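Local coordinates for possible metal-dependent hydrolase (Veillonella parvula, PDB 3RPC), which is probably a metal-dependent hydrolase of the beta-lactamase superfamily, with two zinc ions bound in its presumed active site, at residues T169-T172 and S173-K177. Residues are numbered along the deposited sequence; the frame is centred on the assembly and turned at random.
Sequences TVWT and SDVEK
Thr-172 joins Ser-173 where an extended loop, 169-172, runs straight into the first turn of helix 173-182. The carbonyl oxygen of Thr-172 opens the helical pattern by accepting two weak bonds, from Val-175 N at 3.0 Å and from Glu-176 N at 3.3 Å. Lys-177 N to Ser-173 O is the next bond along the helix. The side chain of Thr-172 caps the same end: chi1 of 69° tucks the hydroxyl back over its own main chain, where OG1 accepts from Asp-174 N at 3.1 Å. A water ties cap and first turn together a second time, lying 2.7 Å from Thr-172 OG1 and donating to Asp-174 OD2. Trp-171 lays its indole against Val-175 and Glu-176 of the first turn. Val-175 CG1 presses on one face, a CH-pi contact 4.2 Å from the centroid of the six-membered ring and almost on its normal. At the ring edge NE1 donates to Glu-176 OE2 (2.8 Å, N-H...O 150°); the acceptor lies nearly in the indole plane, but the carboxylate is turned 65° to the ring and is met from above its own plane. A bend at chi2 carries this carboxylate to the indole, and its OE1 forms a salt bridge with Arg-216, which should favour the charged form of Glu-176. The other branch of Val-175, CG2, faces back to the loop, 4.2 Å from Thr-169 CG2. Arg-212 makes a cation-pi contact with Trp-171, while Val-135 of the second subunit packs on the same side chain. The arrangement is a threonine N-cap, flanked by an indole packed on the first turn, on a helix reached from the zinc ligand Asp-168 through the loop 169-172, linking the metal-site loop of this metallo-beta-lactamase-type fold to the subunit interface.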
ATOM      1  N   THR A 169      -6.659   9.206  -1.972  1.00 13.63           N
ATOM      2  CA  THR A 169      -5.272   8.898  -2.300  1.00 13.31           C
ATOM      3  C   THR A 169      -4.828   9.800  -3.432  1.00 14.18           C
ATOM      4  O   THR A 169      -5.640  10.245  -4.247  1.00 15.15           O
ATOM      5  CB  THR A 169      -5.110   7.418  -2.700  1.00 16.56           C
ATOM      6  OG1 THR A 169      -3.737   7.141  -3.029  1.00 15.13           O
ATOM      7  CG2 THR A 169      -6.015   7.060  -3.880  1.00 15.35           C
ATOM      8  N   VAL A 170      -3.536  10.083  -3.459  1.00 13.34           N
ATOM      9  CA  VAL A 170      -2.918  10.663  -4.648  1.00 12.77           C
ATOM     10  C   VAL A 170      -2.610   9.534  -5.637  1.00 12.98           C
ATOM     11  O   VAL A 170      -2.808   8.359  -5.336  1.00 13.60           O
ATOM     12  CB  VAL A 170      -1.643  11.448  -4.298  1.00 12.77           C
ATOM     13  CG1 VAL A 170      -1.944  12.533  -3.277  1.00 14.72           C
ATOM     14  CG2 VAL A 170      -0.518  10.519  -3.786  1.00 14.11           C
ATOM     15  N   TRP A 171      -2.139   9.875  -6.828  1.00 13.53           N
ATOM     16  CA  TRP A 171      -1.858   8.842  -7.821  1.00 13.42           C
ATOM     17  C   TRP A 171      -0.574   8.095  -7.468  1.00 16.27           C
ATOM     18  O   TRP A 171       0.510   8.655  -7.556  1.00 21.32           O
ATOM     19  CB  TRP A 171      -1.729   9.457  -9.211  1.00 16.53           C
ATOM     20  CG  TRP A 171      -1.807   8.440 -10.289  1.00 14.80           C
ATOM     21  CD1 TRP A 171      -0.851   7.521 -10.618  1.00 14.62           C
ATOM     22  CD2 TRP A 171      -2.892   8.238 -11.194  1.00 15.04           C
ATOM     23  NE1 TRP A 171      -1.292   6.740 -11.666  1.00 15.88           N
ATOM     24  CE2 TRP A 171      -2.537   7.172 -12.046  1.00 14.95           C
ATOM     25  CE3 TRP A 171      -4.128   8.863 -11.375  1.00 16.92           C
ATOM     26  CZ2 TRP A 171      -3.377   6.713 -13.059  1.00 17.64           C
ATOM     27  CZ3 TRP A 171      -4.964   8.409 -12.383  1.00 17.07           C
ATOM     28  CH2 TRP A 171      -4.587   7.339 -13.209  1.00 17.94           C
ATOM     29  N   THR A 172      -0.704   6.840  -7.055  1.00 13.91           N
ATOM     30  CA  THR A 172       0.454   6.009  -6.726  1.00 14.10           C
ATOM     31  C   THR A 172       0.385   4.702  -7.507  1.00 16.00           C
ATOM     32  O   THR A 172      -0.562   4.460  -8.257  1.00 14.88           O
ATOM     33  CB  THR A 172       0.476   5.633  -5.239  1.00 14.40           C
ATOM     34  OG1 THR A 172      -0.601   4.724  -4.968  1.00 15.78           O
ATOM     35  CG2 THR A 172       0.354   6.861  -4.346  1.00 15.80           C
ATOM     36  N   SER A 173       1.379   3.836  -7.321  1.00 13.29           N
ATOM     37  CA  SER A 173       1.345   2.537  -7.970  1.00 13.63           C
ATOM     38  C   SER A 173       0.182   1.672  -7.494  1.00 13.91           C
ATOM     39  O   SER A 173      -0.211   0.729  -8.178  1.00 15.95           O
ATOM     40  CB  SER A 173       2.669   1.799  -7.768  1.00 14.72           C
ATOM     41  OG  SER A 173       3.724   2.499  -8.410  1.00 17.17           O
ATOM     42  N   ASP A 174      -0.369   1.982  -6.323  1.00 14.32           N
ATOM     43  CA  ASP A 174      -1.519   1.214  -5.847  1.00 15.79           C
ATOM     44  C   ASP A 174      -2.716   1.438  -6.767  1.00 15.46           C
ATOM     45  O   ASP A 174      -3.525   0.529  -6.981  1.00 16.17           O
ATOM     46  CB  ASP A 174      -1.866   1.579  -4.405  1.00 16.83           C
ATOM     47  CG  ASP A 174      -0.931   0.918  -3.395  1.00 20.92           C
ATOM     48  OD1 ASP A 174      -0.449  -0.197  -3.675  1.00 23.59           O
ATOM     49  OD2 ASP A 174      -0.694   1.503  -2.321  1.00 27.18           O
ATOM     50  N   VAL A 175      -2.822   2.651  -7.302  1.00 14.56           N
ATOM     51  CA  VAL A 175      -3.880   2.989  -8.250  1.00 13.82           C
ATOM     52  C   VAL A 175      -3.619   2.246  -9.569  1.00 16.13           C
ATOM     53  O   VAL A 175      -4.531   1.633 -10.142  1.00 15.54           O
ATOM     54  CB  VAL A 175      -3.950   4.519  -8.469  1.00 15.77           C
ATOM     55  CG1 VAL A 175      -5.010   4.884  -9.521  1.00 16.72           C
ATOM     56  CG2 VAL A 175      -4.224   5.222  -7.144  1.00 17.37           C
ATOM     57  N   GLU A 176      -2.369   2.279 -10.039  1.00 14.56           N
ATOM     58  CA  GLU A 176      -1.999   1.562 -11.266  1.00 14.39           C
ATOM     59  C   GLU A 176      -2.284   0.080 -11.132  1.00 14.35           C
ATOM     60  O   GLU A 176      -2.764  -0.550 -12.073  1.00 15.88           O
ATOM     61  CB  GLU A 176      -0.523   1.782 -11.628  1.00 14.84           C
ATOM     62  CG  GLU A 176      -0.149   3.233 -11.932  1.00 17.32           C
ATOM     63  CD  GLU A 176      -0.655   3.743 -13.282  1.00 15.91           C
ATOM     64  OE1 GLU A 176      -1.322   2.992 -14.034  1.00 17.59           O
ATOM     65  OE2 GLU A 176      -0.370   4.918 -13.601  1.00 17.77           O
ATOM     66  N   LYS A 177      -1.973  -0.469  -9.959  1.00 15.57           N
ATOM     67  CA  LYS A 177      -2.226  -1.880  -9.671  1.00 17.17           C
ATOM     68  C   LYS A 177      -3.705  -2.217  -9.763  1.00 17.23           C
ATOM     69  O   LYS A 177      -4.077  -3.179 -10.439  1.00 16.48           O
ATOM     70  CB  LYS A 177      -1.679  -2.263  -8.295  1.00 16.97           C
ATOM     71  CG  LYS A 177      -0.165  -2.441  -8.271  1.00 17.11           C
ATOM     72  CD  LYS A 177       0.333  -2.573  -6.843  1.00 15.60           C
ATOM     73  CE  LYS A 177       1.832  -2.868  -6.776  1.00 15.01           C
ATOM     74  NZ  LYS A 177       2.215  -3.176  -5.359  1.00 18.90           N
TER
HETATM   75  O   HOH W   1      -0.255   4.101  -2.395  1.00 25.61           O